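Local coordinates for Exo-1,5-alpha-L-arabinofuranobiosidase (Gibberella zeae, PDB 5M1Z), which probably hydrolyses alpha-1,5-linked arabinan from its non-reducing end, releasing arabinobiose as an exo-acting arabinofuranosidase of the sialidase-like superfamily, at residues A[224-229]-A[243-248]. Numbering follows the deposited sequence.
With 6LW ((Z)-L-Arabinonhydroximo-1,4-lactone), chain B.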
loop_
_atom_site.group_PDB
_atom_site.type_symbol
_atom_site.label_atom_id
_atom_site.label_comp_id
_atom_site.label_asym_id
_atom_site.label_seq_id
_atom_site.Cartn_x
_atom_site.Cartn_y
_atom_site.Cartn_z
ATOM N N ILE A 224 1.137 10.881 -9.381
ATOM C CA ILE A 224 0.740 9.669 -10.065
ATOM C C ILE A 224 -0.077 8.757 -9.135
ATOM O O ILE A 224 0.317 8.480 -8.018
ATOM C CB ILE A 224 1.939 8.932 -10.711
ATOM C CG1 ILE A 224 1.390 7.796 -11.568
ATOM C CG2 ILE A 224 2.968 8.438 -9.706
ATOM C CD1 ILE A 224 2.420 7.055 -12.371
ATOM N N TYR A 225 -1.209 8.288 -9.624
ATOM C CA TYR A 225 -2.142 7.473 -8.844
ATOM C C TYR A 225 -2.211 6.138 -9.531
ATOM O O TYR A 225 -2.601 6.071 -10.721
ATOM C CB TYR A 225 -3.511 8.151 -8.885
ATOM C CG TYR A 225 -4.692 7.448 -8.248
ATOM C CD1 TYR A 225 -4.939 7.581 -6.884
ATOM C CD2 TYR A 225 -5.620 6.761 -9.003
ATOM C CE1 TYR A 225 -6.014 6.979 -6.271
ATOM C CE2 TYR A 225 -6.743 6.178 -8.414
ATOM C CZ TYR A 225 -6.928 6.301 -7.037
ATOM O OH TYR A 225 -7.988 5.734 -6.401
ATOM N N VAL A 226 -1.860 5.079 -8.817
ATOM C CA VAL A 226 -1.729 3.741 -9.407
ATOM C C VAL A 226 -2.721 2.819 -8.723
ATOM O O VAL A 226 -2.932 2.919 -7.506
ATOM C CB VAL A 226 -0.270 3.236 -9.264
ATOM C CG1 VAL A 226 -0.090 1.838 -9.810
ATOM C CG2 VAL A 226 0.691 4.172 -9.991
ATOM N N TYR A 227 -3.327 1.909 -9.502
ATOM C CA TYR A 227 -4.307 0.985 -9.007
ATOM C C TYR A 227 -4.390 -0.229 -9.875
ATOM O O TYR A 227 -3.912 -0.200 -11.002
ATOM C CB TYR A 227 -5.694 1.621 -8.936
ATOM C CG TYR A 227 -6.198 2.236 -10.218
ATOM C CD1 TYR A 227 -5.742 3.470 -10.646
ATOM C CD2 TYR A 227 -7.173 1.607 -10.984
ATOM C CE1 TYR A 227 -6.187 4.035 -11.846
ATOM C CE2 TYR A 227 -7.634 2.182 -12.151
ATOM C CZ TYR A 227 -7.149 3.398 -12.570
ATOM O OH TYR A 227 -7.626 3.966 -13.717
ATOM N N GLU A 228 -5.017 -1.282 -9.351
ATOM C CA GLU A 228 -5.335 -2.459 -10.159
ATOM C C GLU A 228 -6.725 -2.215 -10.733
ATOM O O GLU A 228 -7.669 -1.794 -10.034
ATOM C CB GLU A 228 -5.249 -3.746 -9.361
ATOM C CG GLU A 228 -6.297 -3.929 -8.290
ATOM C CD GLU A 228 -6.210 -5.292 -7.645
ATOM O OE1 GLU A 228 -5.242 -6.032 -7.843
ATOM O OE2 GLU A 228 -7.157 -5.655 -6.980
ATOM N N TYR A 229 -6.849 -2.361 -12.033
ATOM C CA TYR A 229 -8.123 -2.164 -12.706
ATOM C C TYR A 229 -8.796 -3.540 -12.953
ATOM O O TYR A 229 -8.630 -4.155 -14.020
ATOM C CB TYR A 229 -7.868 -1.397 -13.994
ATOM C CG TYR A 229 -9.080 -1.115 -14.868
ATOM C CD1 TYR A 229 -10.358 -1.559 -14.559
ATOM C CD2 TYR A 229 -8.913 -0.343 -16.040
ATOM C CE1 TYR A 229 -11.438 -1.277 -15.387
ATOM C CE2 TYR A 229 -9.956 -0.077 -16.861
ATOM C CZ TYR A 229 -11.210 -0.537 -16.539
ATOM O OH TYR A 229 -12.210 -0.242 -17.448
ATOM N N PHE A 243 -6.595 -8.022 -13.681
ATOM C CA PHE A 243 -6.350 -6.878 -12.819
ATOM C C PHE A 243 -5.122 -6.120 -13.304
ATOM O O PHE A 243 -4.170 -5.920 -12.561
ATOM C CB PHE A 243 -6.168 -7.344 -11.346
ATOM C CG PHE A 243 -7.393 -7.928 -10.737
ATOM C CD1 PHE A 243 -7.720 -9.234 -10.938
ATOM C CD2 PHE A 243 -8.224 -7.147 -9.951
ATOM C CE1 PHE A 243 -8.886 -9.766 -10.405
ATOM C CE2 PHE A 243 -9.387 -7.677 -9.388
ATOM C CZ PHE A 243 -9.715 -9.001 -9.617
ATOM N N PRO A 244 -5.171 -5.616 -14.551
ATOM C CA PRO A 244 -4.029 -4.874 -15.043
ATOM C C PRO A 244 -3.786 -3.558 -14.270
ATOM O O PRO A 244 -4.707 -2.932 -13.738
ATOM C CB PRO A 244 -4.394 -4.581 -16.506
ATOM C CG PRO A 244 -5.900 -4.593 -16.517
ATOM C CD PRO A 244 -6.282 -5.668 -15.547
ATOM N N VAL A 245 -2.527 -3.195 -14.192
ATOM C CA VAL A 245 -2.120 -2.003 -13.478
ATOM C C VAL A 245 -2.325 -0.790 -14.377
ATOM O O VAL A 245 -1.829 -0.755 -15.497
ATOM C CB VAL A 245 -0.692 -2.097 -12.984
ATOM C CG1 VAL A 245 -0.310 -0.832 -12.225
ATOM C CG2 VAL A 245 -0.529 -3.299 -12.054
ATOM N N TYR A 246 -3.100 0.156 -13.853
ATOM C CA TYR A 246 -3.410 1.437 -14.497
ATOM C C TYR A 246 -2.977 2.586 -13.591
ATOM O O TYR A 246 -2.708 2.393 -12.399
ATOM C CB TYR A 246 -4.904 1.532 -14.805
ATOM C CG TYR A 246 -5.360 0.932 -16.124
ATOM C CD1 TYR A 246 -5.257 -0.435 -16.381
ATOM C CD2 TYR A 246 -5.957 1.743 -17.134
ATOM C CE1 TYR A 246 -5.694 -0.988 -17.586
ATOM C CE2 TYR A 246 -6.377 1.196 -18.347
ATOM C CZ TYR A 246 -6.250 -0.172 -18.561
ATOM O OH TYR A 246 -6.692 -0.763 -19.714
ATOM N N TYR A 247 -2.858 3.781 -14.186
ATOM C CA TYR A 247 -2.533 4.982 -13.470
ATOM C C TYR A 247 -3.169 6.220 -14.084
ATOM O O TYR A 247 -3.611 6.225 -15.227
ATOM C CB TYR A 247 -1.049 5.168 -13.345
ATOM C CG TYR A 247 -0.325 5.378 -14.647
ATOM C CD1 TYR A 247 0.054 4.299 -15.409
ATOM C CD2 TYR A 247 0.027 6.673 -15.081
ATOM C CE1 TYR A 247 0.756 4.459 -16.589
ATOM C CE2 TYR A 247 0.756 6.869 -16.255
ATOM C CZ TYR A 247 1.118 5.744 -17.011
ATOM O OH TYR A 247 1.815 5.905 -18.180
ATOM N N ARG A 248 -3.235 7.251 -13.287
ATOM C CA ARG A 248 -3.716 8.539 -13.681
ATOM C C ARG A 248 -2.744 9.576 -13.127
ATOM O O ARG A 248 -2.031 9.322 -12.131
ATOM C CB ARG A 248 -5.136 8.808 -13.184
ATOM C CG ARG A 248 -6.146 7.888 -13.787
ATOM C CD ARG A 248 -7.493 8.019 -13.149
ATOM N NE ARG A 248 -8.422 7.022 -13.652
ATOM C CZ ARG A 248 -9.735 7.207 -13.803
ATOM N NH1 ARG A 248 -10.309 8.342 -13.425
ATOM N NH2 ARG A 248 -10.518 6.226 -14.284
HETATM C C3 6LW B . -10.266 -5.789 -2.624
HETATM C C2 6LW B . -9.443 -5.388 -3.841
HETATM C C1 6LW B . -8.228 -6.282 -3.673
HETATM O O3 6LW B . -11.629 -5.903 -3.018
HETATM O O4 6LW B . -8.229 -6.987 -2.421
HETATM O O1 6LW B . -7.192 -7.815 -5.152
HETATM C C4 6LW B . -9.629 -7.114 -2.175
HETATM N N1 6LW B . -7.286 -6.535 -4.591
HETATM O O2 6LW B . -9.240 -3.980 -3.840
HETATM C C5 6LW B . -9.715 -7.495 -0.714
HETATM O O5 6LW B . -9.163 -8.829 -0.613
#
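Tyr-225 and Tyr-227 pair with Arg-248 and Tyr-246 across the two inner strands of a four-stranded antiparallel blade in a six-bladed beta-propeller. Their axes approach to 4.6 Å with directions 155° apart. Each of the two pairs exchanges both amide bonds, while Val-226 with Tyr-247 and Glu-228 with Val-245 form the non-hydrogen-bonded pairs between and beyond them. Pairing extends back beyond the start of the second strand, into the loop before it, where Tyr-229 N donates to Pro-244 O over 2.8 Å.

One face of the blade carries Tyr-225, Tyr-227, Tyr-246 and Arg-248. The Tyr-227 ring, swung between its backbone N and carbonyl carbon (chi1 54°), leans over the neighbouring strand and takes Tyr-246 CB against one face, 3.7 Å from CZ, as a CH-pi contact. This turn also brings its hydroxyl to the guanidinium edge of Arg-248, whose NE donates to Tyr-227 OH at 3.2 Å; the hydroxyl of Tyr-203 binds both that hydroxyl and Arg-248 NH2, and Phe-256 O takes NH1, so NE, NH1 and NH2 of the buried guanidinium each have a partner. Farther along, Tyr-229 presents its edge to the face of Tyr-246 in a T-shaped stack, planes at 76°, with Tyr-229 CD2 over the centre of the Tyr-246 ring.

The other face, with Val-226, Val-245 and Tyr-247, is apolar where Val-226 CG1 meets Val-245 CG1 at 3.6 Å and Ile-224 CD1 touches the Tyr-247 ring, but becomes polar toward the ligand. Here Glu-228 runs alongside Phe-243. Ser-275 N holds OE1, while the other oxygen faces the hydroximolactone, which is hydrogen-bonded to Glu-156 and Gln-181: Glu-228 OE2 lies 2.5 Å from N1 of 6LW and 3.5 Å from Phe-243 CD2.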